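Side-chain contacts in venom allergen-like (VAL) 4 protein (Schistosoma mansoni, PDB 4P27), which binds lipids as a probably secreted SCP/TAPS (CAP family) protein of a parasitic flatworm, although it lacks the prototypical CAP motifs: residues Lys20-Cys25 and Pro31-Leu36; Lys89-Glu94 and Ile136-Ala141; Met115-Thr120 and Gly143-Arg148. All coordinates share one frame; numbering follows the deposited sequence.

Contact 1 (Lys20-Cys25 and Pro31-Leu36). With NAG (2-acetamido-2-deoxy-beta-D-glucopyranose), chain B.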
loop_
_atom_site.group_PDB
_atom_site.type_symbol
_atom_site.label_atom_id
_atom_site.label_comp_id
_atom_site.label_asym_id
_atom_site.label_seq_id
_atom_site.Cartn_x
_atom_site.Cartn_y
_atom_site.Cartn_z
ATOM N N LYS A 20 3.005 -11.554 -2.872
ATOM C CA LYS A 20 3.489 -12.916 -3.134
ATOM C C LYS A 20 4.425 -13.389 -2.031
ATOM O O LYS A 20 4.274 -14.471 -1.622
ATOM C CB LYS A 20 4.238 -13.015 -4.487
ATOM C CG LYS A 20 4.499 -14.480 -4.857
ATOM C CD LYS A 20 4.780 -14.671 -6.342
ATOM C CE LYS A 20 5.478 -16.004 -6.569
ATOM N NZ LYS A 20 5.606 -16.266 -8.021
ATOM N N ASP A 21 5.416 -12.583 -1.628
ATOM C CA ASP A 21 6.282 -12.885 -0.543
ATOM C C ASP A 21 5.572 -13.220 0.780
ATOM O O ASP A 21 5.973 -14.195 1.446
ATOM C CB ASP A 21 7.131 -11.709 -0.255
ATOM C CG ASP A 21 8.264 -11.563 -1.250
ATOM O OD1 ASP A 21 8.402 -12.443 -2.078
ATOM O OD2 ASP A 21 8.991 -10.576 -1.175
ATOM N N VAL A 22 4.589 -12.385 1.205
ATOM C CA VAL A 22 3.903 -12.650 2.492
ATOM C C VAL A 22 3.128 -13.984 2.423
ATOM O O VAL A 22 3.100 -14.703 3.433
ATOM C CB VAL A 22 3.033 -11.439 2.998
ATOM C CG1 VAL A 22 1.710 -11.319 2.272
ATOM C CG2 VAL A 22 2.807 -11.528 4.508
ATOM N N LYS A 23 2.537 -14.346 1.270
ATOM C CA LYS A 23 1.970 -15.717 1.116
ATOM C C LYS A 23 2.945 -16.906 1.185
ATOM O O LYS A 23 2.490 -18.040 1.219
ATOM C CB LYS A 23 1.230 -15.876 -0.154
ATOM C CG LYS A 23 0.045 -15.003 -0.165
ATOM C CD LYS A 23 -0.920 -15.447 -1.221
ATOM C CE LYS A 23 -0.343 -15.104 -2.549
ATOM N NZ LYS A 23 -1.438 -14.900 -3.529
ATOM N N ASN A 24 4.244 -16.642 1.178
ATOM C CA ASN A 24 5.252 -17.680 1.009
ATOM C C ASN A 24 6.355 -17.512 2.018
ATOM O O ASN A 24 7.471 -17.858 1.707
ATOM C CB ASN A 24 5.876 -17.527 -0.379
ATOM C CG ASN A 24 4.962 -18.033 -1.430
ATOM O OD1 ASN A 24 4.750 -19.233 -1.462
ATOM N ND2 ASN A 24 4.272 -17.136 -2.183
ATOM N N CYS A 25 6.063 -16.906 3.186
ATOM C CA CYS A 25 6.992 -16.856 4.319
ATOM C C CYS A 25 8.198 -16.002 4.071
ATOM O O CYS A 25 9.225 -16.194 4.700
ATOM C CB CYS A 25 7.473 -18.252 4.747
ATOM S SG CYS A 25 6.187 -19.298 5.411
ATOM N N PRO A 31 3.622 -14.037 10.064
ATOM C CA PRO A 31 3.017 -15.302 9.610
ATOM C C PRO A 31 2.624 -15.243 8.139
ATOM O O PRO A 31 2.290 -14.180 7.652
ATOM C CB PRO A 31 1.782 -15.452 10.508
ATOM C CG PRO A 31 1.352 -14.031 10.804
ATOM C CD PRO A 31 2.705 -13.295 10.965
ATOM N N PRO A 32 2.661 -16.389 7.425
ATOM C CA PRO A 32 2.308 -16.299 6.016
ATOM C C PRO A 32 0.812 -16.154 5.851
ATOM O O PRO A 32 0.065 -16.673 6.650
ATOM C CB PRO A 32 2.742 -17.706 5.434
ATOM C CG PRO A 32 2.728 -18.619 6.620
ATOM C CD PRO A 32 3.262 -17.717 7.764
ATOM N N ALA A 33 0.386 -15.564 4.753
ATOM C CA ALA A 33 -0.996 -15.359 4.517
ATOM C C ALA A 33 -1.633 -16.536 3.786
ATOM O O ALA A 33 -1.023 -17.103 2.822
ATOM C CB ALA A 33 -1.131 -14.124 3.667
ATOM N N LYS A 34 -2.851 -16.894 4.189
ATOM C CA LYS A 34 -3.561 -17.978 3.557
ATOM C C LYS A 34 -4.072 -17.611 2.154
ATOM O O LYS A 34 -3.999 -18.426 1.221
ATOM C CB LYS A 34 -4.751 -18.416 4.394
ATOM C CG LYS A 34 -5.469 -19.682 3.880
ATOM C CD LYS A 34 -6.845 -19.772 4.526
ATOM C CE LYS A 34 -7.201 -21.170 5.011
ATOM N NZ LYS A 34 -8.469 -21.508 4.324
ATOM N N ASN A 35 -4.626 -16.418 2.011
ATOM C CA ASN A 35 -5.178 -15.944 0.746
ATOM C C ASN A 35 -4.969 -14.377 0.663
ATOM O O ASN A 35 -4.995 -13.708 1.716
ATOM C CB ASN A 35 -6.664 -16.215 0.698
ATOM C CG ASN A 35 -7.285 -15.681 -0.592
ATOM O OD1 ASN A 35 -7.040 -16.263 -1.656
ATOM N ND2 ASN A 35 -8.025 -14.526 -0.528
ATOM N N LEU A 36 -4.815 -13.807 -0.537
ATOM C CA LEU A 36 -4.854 -12.329 -0.727
ATOM C C LEU A 36 -5.487 -12.188 -2.078
ATOM O O LEU A 36 -5.165 -12.942 -2.972
ATOM C CB LEU A 36 -3.439 -11.751 -0.780
ATOM C CG LEU A 36 -2.619 -11.873 0.476
ATOM C CD1 LEU A 36 -1.249 -11.267 0.191
ATOM C CD2 LEU A 36 -3.304 -11.295 1.735
HETATM C C1 NAG B . -9.514 -11.709 4.673
HETATM C C2 NAG B . -10.427 -12.851 4.195
HETATM C C3 NAG B . -11.570 -13.118 5.125
HETATM C C4 NAG B . -11.017 -13.283 6.512
HETATM C C5 NAG B . -10.323 -12.000 6.912
HETATM C C6 NAG B . -9.924 -12.102 8.359
HETATM C C7 NAG B . -10.336 -12.845 1.826
HETATM C C8 NAG B . -10.966 -12.429 0.554
HETATM N N2 NAG B . -11.009 -12.605 2.913
HETATM O O3 NAG B . -12.252 -14.288 4.696
HETATM O O4 NAG B . -12.065 -13.553 7.392
HETATM O O5 NAG B . -9.219 -11.787 6.053
HETATM O O6 NAG B . -9.172 -10.987 8.769
HETATM O O7 NAG B . -9.257 -13.352 1.818
HETATM O O HOH W 1 -4.094 -15.998 -2.401
#
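V22 and L36 meet methyl to methyl, their side chains crossing at about a right angle, with V22 CG1 3.6 Å from L36 CD1. The first torsion of the valine (chi1 78°) sets CG1 between its own backbone N and carbonyl carbon, where this branch also lies 4.2 Å from the CB of A33, while CG2 faces the carbonyl oxygen of P31. K23 treats the same leucine differently: the two side chains slide past each other in opposite directions, bringing K23 CG to 4.0 Å from L36 CD1. Beyond that, a bend at chi3 (-72°) takes the lysine chain to a water, which accepts from K23 NZ and from the backbone N of L36 and donates to N35 OD1.

The setting is a helix end closed over by the loop that follows it: near the C-terminal end of helix 6-22 the chain makes a type I turn from V22 to C25 and then returns across this end. Backbone bonding fixes the return, A33 N donating to V22 O at 3.1 Å, with the CA-H of P32 directed at the same oxygen. Further round, C25 lays its SG against the ring of P32, 3.7 Å from CG; this sulfur is in a disulfide with C158, so the C-terminal tail is tied to the same corner. Y150 of that tail packs on V22 and A33. At the outer end N35 ND2 donates to O7 of the N-acetylglucosamine carried by N118, over 2.9 Å with an N-H...O angle of 157°.

Contact 2 (Lys89-Glu94 and Ile136-Ala141)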
loop_
_atom_site.group_PDB
_atom_site.type_symbol
_atom_site.label_atom_id
_atom_site.label_comp_id
_atom_site.label_asym_id
_atom_site.label_seq_id
_atom_site.Cartn_x
_atom_site.Cartn_y
_atom_site.Cartn_z
ATOM N N LYS A 89 10.144 0.695 -0.168
ATOM C CA LYS A 89 10.877 -0.055 0.814
ATOM C C LYS A 89 10.599 0.490 2.223
ATOM O O LYS A 89 10.495 -0.265 3.187
ATOM C CB LYS A 89 12.368 0.090 0.535
ATOM C CG LYS A 89 13.145 -1.072 1.107
ATOM C CD LYS A 89 14.542 -0.704 1.617
ATOM C CE LYS A 89 15.303 -2.013 1.866
ATOM N NZ LYS A 89 16.786 -1.898 1.853
ATOM N N ASP A 90 10.515 1.806 2.343
ATOM C CA ASP A 90 10.069 2.382 3.587
ATOM C C ASP A 90 8.656 1.875 4.037
ATOM O O ASP A 90 8.424 1.524 5.220
ATOM C CB ASP A 90 10.046 3.884 3.445
ATOM C CG ASP A 90 9.585 4.564 4.692
ATOM O OD1 ASP A 90 10.204 4.337 5.725
ATOM O OD2 ASP A 90 8.611 5.341 4.678
ATOM N N TRP A 91 7.700 1.869 3.113
ATOM C CA TRP A 91 6.374 1.355 3.466
ATOM C C TRP A 91 6.488 -0.114 3.900
ATOM O O TRP A 91 5.932 -0.532 4.931
ATOM C CB TRP A 91 5.434 1.435 2.242
ATOM C CG TRP A 91 5.020 2.796 1.864
ATOM C CD1 TRP A 91 5.273 3.947 2.513
ATOM C CD2 TRP A 91 4.268 3.129 0.686
ATOM N NE1 TRP A 91 4.722 5.045 1.791
ATOM C CE2 TRP A 91 4.087 4.514 0.672
ATOM C CE3 TRP A 91 3.686 2.345 -0.361
ATOM C CZ2 TRP A 91 3.389 5.158 -0.353
ATOM C CZ3 TRP A 91 3.032 3.000 -1.346
ATOM C CH2 TRP A 91 2.898 4.377 -1.361
ATOM N N LEU A 92 7.158 -0.930 3.092
ATOM C CA LEU A 92 7.283 -2.366 3.406
ATOM C C LEU A 92 7.873 -2.660 4.817
ATOM O O LEU A 92 7.359 -3.486 5.578
ATOM C CB LEU A 92 8.129 -3.063 2.279
ATOM C CG LEU A 92 8.628 -4.490 2.640
ATOM C CD1 LEU A 92 7.458 -5.452 2.793
ATOM C CD2 LEU A 92 9.587 -5.020 1.557
ATOM N N GLU A 93 8.951 -1.973 5.168
ATOM C CA GLU A 93 9.752 -2.389 6.316
ATOM C C GLU A 93 9.085 -1.967 7.591
ATOM O O GLU A 93 9.570 -2.299 8.657
ATOM C CB GLU A 93 11.119 -1.740 6.295
ATOM C CG GLU A 93 11.701 -1.806 4.924
ATOM C CD GLU A 93 12.975 -2.537 4.907
ATOM O OE1 GLU A 93 12.930 -3.762 4.983
ATOM O OE2 GLU A 93 13.995 -1.858 4.834
ATOM N N GLU A 94 7.970 -1.267 7.487
ATOM C CA GLU A 94 7.122 -1.149 8.625
ATOM C C GLU A 94 6.669 -2.475 9.153
ATOM O O GLU A 94 6.116 -2.502 10.250
ATOM C CB GLU A 94 5.872 -0.348 8.286
ATOM C CG GLU A 94 6.164 1.077 7.921
ATOM C CD GLU A 94 4.876 1.830 7.707
ATOM O OE1 GLU A 94 3.753 1.240 7.778
ATOM O OE2 GLU A 94 4.983 3.012 7.447
ATOM N N ILE A 136 4.529 10.720 -3.474
ATOM C CA ILE A 136 3.865 9.510 -4.003
ATOM C C ILE A 136 2.551 9.185 -3.225
ATOM O O ILE A 136 2.564 9.205 -1.972
ATOM C CB ILE A 136 4.809 8.353 -3.850
ATOM C CG1 ILE A 136 6.143 8.718 -4.535
ATOM C CG2 ILE A 136 4.173 7.057 -4.390
ATOM C CD1 ILE A 136 7.295 7.926 -3.961
ATOM N N VAL A 137 1.438 9.012 -3.970
ATOM C CA VAL A 137 0.104 8.722 -3.438
ATOM C C VAL A 137 -0.264 7.379 -4.056
ATOM O O VAL A 137 -0.241 7.295 -5.275
ATOM C CB VAL A 137 -0.914 9.765 -3.867
ATOM C CG1 VAL A 137 -2.336 9.474 -3.321
ATOM C CG2 VAL A 137 -0.424 11.165 -3.419
ATOM N N CYS A 138 -0.526 6.340 -3.233
ATOM C CA CYS A 138 -1.221 5.094 -3.702
ATOM C C CYS A 138 -2.569 5.048 -3.074
ATOM O O CYS A 138 -2.673 5.284 -1.847
ATOM C CB CYS A 138 -0.480 3.817 -3.319
ATOM S SG CYS A 138 0.961 3.502 -4.372
ATOM N N ASN A 139 -3.569 4.826 -3.929
ATOM C CA ASN A 139 -4.954 4.581 -3.526
ATOM C C ASN A 139 -5.260 3.129 -3.698
ATOM O O ASN A 139 -4.768 2.479 -4.641
ATOM C CB ASN A 139 -5.982 5.408 -4.278
ATOM C CG ASN A 139 -5.877 6.864 -3.948
ATOM O OD1 ASN A 139 -5.621 7.192 -2.808
ATOM N ND2 ASN A 139 -6.038 7.770 -4.969
ATOM N N TYR A 140 -6.048 2.609 -2.748
ATOM C CA TYR A 140 -6.370 1.188 -2.685
ATOM C C TYR A 140 -7.939 1.077 -2.459
ATOM O O TYR A 140 -8.506 1.849 -1.725
ATOM C CB TYR A 140 -5.709 0.552 -1.490
ATOM C CG TYR A 140 -4.201 0.716 -1.451
ATOM C CD1 TYR A 140 -3.607 1.883 -0.885
ATOM C CD2 TYR A 140 -3.341 -0.290 -2.009
ATOM C CE1 TYR A 140 -2.212 2.041 -0.839
ATOM C CE2 TYR A 140 -1.920 -0.132 -1.947
ATOM C CZ TYR A 140 -1.388 1.048 -1.405
ATOM O OH TYR A 140 -0.028 1.232 -1.339
ATOM N N ALA A 141 -8.584 0.094 -3.091
ATOM C CA ALA A 141 -10.046 -0.167 -2.954
ATOM C C ALA A 141 -10.245 -1.683 -2.793
ATOM O O ALA A 141 -9.788 -2.435 -3.626
ATOM C CB ALA A 141 -10.767 0.295 -4.223
#
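W91 reaches out of helix 84-93 to three residues of strand 133-141, I136, C138 and Y140; the axes of segments 89-93 and 136-141 come within 12.7 Å and make an angle of 53°. Its CB points at the strand, and chi1 (-71°) sets CG anti to the carbonyl carbon, beside the backbone N. The first kind of interaction is sulfur-aromatic. C138 SG sits at the edge of the indole, near its plane, 4.8 Å from the centroid of the six-membered ring and 3.7 Å from W91 CH2. This sulfur is in a disulfide with C125, which links the neighbouring antiparallel strands 122-130 and 133-141.

Apolar contact comes next: I136 CG2 approaches the same corner of the ring obliquely, 4.2 Å from W91 CH2. Here the sheet of the alpha-beta-alpha sandwich characteristic of CAP proteins receives a helix on one face, whereas V137 and N139 of the same strand turn to helix 43-54 on the other.

The third kind is plain van der Waals contact made by a polar atom. Y140 OH stands 3.5 Å from W91 CZ3, the two side chains set aslant to each other; this hydroxyl is hydrogen-bonded to H15 of helix 6-22. The indole N-H is likewise engaged elsewhere, on the carbonyl oxygen of L78 in strand 75-81.

With no hydrogen bond joining helix to strand, the attraction rests on van der Waals and sulfur-aromatic contact, while the bond from NE1 to L78 helps fix the turn of the ring.

Contact 3 (Met115-Thr120 and Gly143-Arg148); sequences MVWNTT and GDSEDR. With NAG (2-acetamido-2-deoxy-beta-D-glucopyranose), chain B.
W117 lies with one face of its indole against D144 CB. Rotation about CA-CB places CG opposite the backbone N (chi1 -165°), which sends the ring across the 143-148 loop. CG is 3.6 Å from D144 CB. At CD2 the same methylene comes to 3.2 Å, a close fit that makes a CH-pi contact with the six-membered ring; the carboxylate beyond it is inclined to the indole plane by 72°. On the pyrrole side the carbonyl oxygen of G143 approaches NE1 obliquely, at 3.9 Å, while T119 OG1 is nearer, 3.0 Å from W117 NE1.

These are two loops of the CAP fold, one leading from helix 110-115 into strand 122-130, the other leaving strand 133-141 for the C-terminal tail; the tryptophan, part of the first, lies against the second. Past the ring junction CZ2 meets S145 OG at 3.4 Å, with the backbone N of S145 over the same face as D144 CB. That hydroxyl is held in an ST turn, accepting from D147 N at 3.2 Å (N-H...O angle 149°). CZ3 has D147 O at the ring edge, near its plane, 3.4 Å away; the same oxygen accepts from K113 NZ. At the far end, W117 CH2 lies 3.4 Å from R148 O.

Across the opposite face are N118 OD1 and a water, both displaced toward the rim of the ring. The water is within hydrogen-bonding range of N118 OD1, R148 O and the O6 of N-acetylglucosamine, the sugar whose C1 is joined covalently to N118 ND2.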
loop_
_atom_site.group_PDB
_atom_site.type_symbol
_atom_site.label_atom_id
_atom_site.label_comp_id
_atom_site.label_asym_id
_atom_site.label_seq_id
_atom_site.Cartn_x
_atom_site.Cartn_y
_atom_site.Cartn_z
ATOM N N MET A 115 -0.573 -2.542 2.342
ATOM C CA MET A 115 0.027 -3.286 1.191
ATOM C C MET A 115 -0.312 -4.761 1.236
ATOM O O MET A 115 -0.453 -5.352 0.210
ATOM C CB MET A 115 1.568 -3.164 1.167
ATOM C CG MET A 115 2.038 -1.720 0.767
ATOM S SD MET A 115 3.868 -1.662 0.780
ATOM C CE MET A 115 4.195 -2.559 -0.653
ATOM N N VAL A 116 -0.472 -5.360 2.418
ATOM C CA VAL A 116 -0.783 -6.793 2.487
ATOM C C VAL A 116 -2.257 -7.078 2.847
ATOM O O VAL A 116 -2.598 -8.179 3.213
ATOM C CB VAL A 116 0.148 -7.575 3.450
ATOM C CG1 VAL A 116 1.608 -7.603 2.925
ATOM C CG2 VAL A 116 0.063 -7.078 4.914
ATOM N N TRP A 117 -3.113 -6.099 2.586
ATOM C CA TRP A 117 -4.507 -6.163 3.001
ATOM C C TRP A 117 -5.198 -7.133 2.115
ATOM O O TRP A 117 -5.214 -7.001 0.862
ATOM C CB TRP A 117 -5.188 -4.768 2.992
ATOM C CG TRP A 117 -6.473 -4.874 3.769
ATOM C CD1 TRP A 117 -7.752 -5.050 3.258
ATOM C CD2 TRP A 117 -6.590 -4.836 5.191
ATOM N NE1 TRP A 117 -8.680 -5.148 4.329
ATOM C CE2 TRP A 117 -7.980 -5.019 5.515
ATOM C CE3 TRP A 117 -5.649 -4.689 6.242
ATOM C CZ2 TRP A 117 -8.450 -5.046 6.854
ATOM C CZ3 TRP A 117 -6.141 -4.676 7.578
ATOM C CH2 TRP A 117 -7.524 -4.862 7.832
ATOM N N ASN A 118 -5.754 -8.167 2.725
ATOM C CA ASN A 118 -6.257 -9.290 1.884
ATOM C C ASN A 118 -7.481 -8.983 1.001
ATOM O O ASN A 118 -7.585 -9.536 -0.105
ATOM C CB ASN A 118 -6.522 -10.535 2.748
ATOM C CG ASN A 118 -7.756 -10.369 3.627
ATOM O OD1 ASN A 118 -8.154 -9.231 4.014
ATOM N ND2 ASN A 118 -8.335 -11.496 4.011
ATOM N N THR A 119 -8.402 -8.105 1.433
ATOM C CA THR A 119 -9.599 -7.837 0.555
ATOM C C THR A 119 -9.359 -6.745 -0.485
ATOM O O THR A 119 -10.171 -6.531 -1.376
ATOM C CB THR A 119 -10.820 -7.333 1.345
ATOM O OG1 THR A 119 -10.421 -6.307 2.239
ATOM C CG2 THR A 119 -11.447 -8.517 2.258
ATOM N N THR A 120 -8.245 -6.016 -0.375
ATOM C CA THR A 120 -7.956 -4.998 -1.378
ATOM C C THR A 120 -7.805 -5.621 -2.781
ATOM O O THR A 120 -7.051 -6.574 -2.975
ATOM C CB THR A 120 -6.645 -4.218 -0.992
ATOM O OG1 THR A 120 -6.834 -3.570 0.275
ATOM C CG2 THR A 120 -6.315 -3.217 -2.104
ATOM N N GLY A 143 -10.389 0.042 1.113
ATOM C CA GLY A 143 -9.259 0.325 2.016
ATOM C C GLY A 143 -9.218 -0.661 3.181
ATOM O O GLY A 143 -9.991 -1.589 3.231
ATOM N N ASP A 144 -8.253 -0.509 4.037
ATOM C CA ASP A 144 -8.101 -1.387 5.140
ATOM C C ASP A 144 -8.887 -0.923 6.385
ATOM O O ASP A 144 -9.548 0.089 6.361
ATOM C CB ASP A 144 -6.606 -1.625 5.396
ATOM C CG ASP A 144 -5.862 -0.457 5.882
ATOM O OD1 ASP A 144 -6.429 0.618 6.123
ATOM O OD2 ASP A 144 -4.616 -0.652 6.023
ATOM N N SER A 145 -8.776 -1.656 7.487
ATOM C CA SER A 145 -9.408 -1.253 8.736
ATOM C C SER A 145 -8.347 -1.412 9.782
ATOM O O SER A 145 -7.157 -1.644 9.477
ATOM C CB SER A 145 -10.638 -2.148 9.007
ATOM O OG SER A 145 -10.237 -3.448 9.331
ATOM N N GLU A 146 -8.736 -1.324 11.029
ATOM C CA GLU A 146 -7.824 -1.540 12.125
ATOM C C GLU A 146 -7.567 -3.031 12.415
ATOM O O GLU A 146 -6.697 -3.305 13.144
ATOM C CB GLU A 146 -8.385 -0.939 13.435
ATOM C CG GLU A 146 -9.679 -1.564 13.919
ATOM C CD GLU A 146 -10.232 -0.831 15.150
ATOM O OE1 GLU A 146 -9.480 -0.074 15.841
ATOM O OE2 GLU A 146 -11.442 -0.994 15.409
ATOM N N ASP A 147 -8.313 -3.943 11.883
ATOM C CA ASP A 147 -8.001 -5.427 11.998
ATOM C C ASP A 147 -6.685 -5.882 11.432
ATOM O O ASP A 147 -5.859 -5.040 10.908
ATOM C CB ASP A 147 -9.064 -6.223 11.263
ATOM C CG ASP A 147 -10.464 -5.930 11.838
ATOM O OD1 ASP A 147 -10.479 -5.564 13.005
ATOM O OD2 ASP A 147 -11.499 -5.973 11.159
ATOM N N ARG A 148 -6.506 -7.211 11.536
ATOM C CA ARG A 148 -5.332 -7.886 10.972
ATOM C C ARG A 148 -5.511 -7.892 9.449
ATOM O O ARG A 148 -6.651 -7.970 8.909
ATOM C CB ARG A 148 -5.183 -9.304 11.580
ATOM C CG ARG A 148 -4.772 -9.285 13.068
ATOM C CD ARG A 148 -4.989 -10.694 13.660
ATOM N NE ARG A 148 -4.580 -10.709 15.073
ATOM C CZ ARG A 148 -5.459 -10.376 16.034
ATOM N NH1 ARG A 148 -6.704 -10.094 15.711
ATOM N NH2 ARG A 148 -5.118 -10.342 17.263
HETATM C C1 NAG B . -9.514 -11.709 4.673
HETATM C C2 NAG B . -10.427 -12.851 4.195
HETATM C C3 NAG B . -11.570 -13.118 5.125
HETATM C C4 NAG B . -11.017 -13.283 6.512
HETATM C C5 NAG B . -10.323 -12.000 6.912
HETATM C C6 NAG B . -9.924 -12.102 8.359
HETATM C C7 NAG B . -10.336 -12.845 1.826
HETATM C C8 NAG B . -10.966 -12.429 0.554
HETATM N N2 NAG B . -11.009 -12.605 2.913
HETATM O O3 NAG B . -12.252 -14.288 4.696
HETATM O O4 NAG B . -12.065 -13.553 7.392
HETATM O O5 NAG B . -9.219 -11.787 6.053
HETATM O O6 NAG B . -9.172 -10.987 8.769
HETATM O O7 NAG B . -9.257 -13.352 1.818
HETATM O O HOH W 2 -8.316 -8.575 6.987
#

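How the contacts relate
The three contacts form a chain of neighbours, with contact 3 in the middle. Its centre is about 13 Å from that of contact 1 and about 12 Å from that of contact 2, whereas contacts 1 and 2 are about 18 Å apart and do not touch. In sequence contact 1 closes first; the segments of contacts 2 and 3 alternate, as helix 84-93 and the loop after helix 110-115 each pair with something later. Contact 3 packs on both others, through V116 and N118 against V22 and L36, and through M115 and T120 against W91 and Y140. It thus links the buried helix-sheet packing of contact 2 to the glycan-bearing side, whose sugar touches contacts 1 and 3.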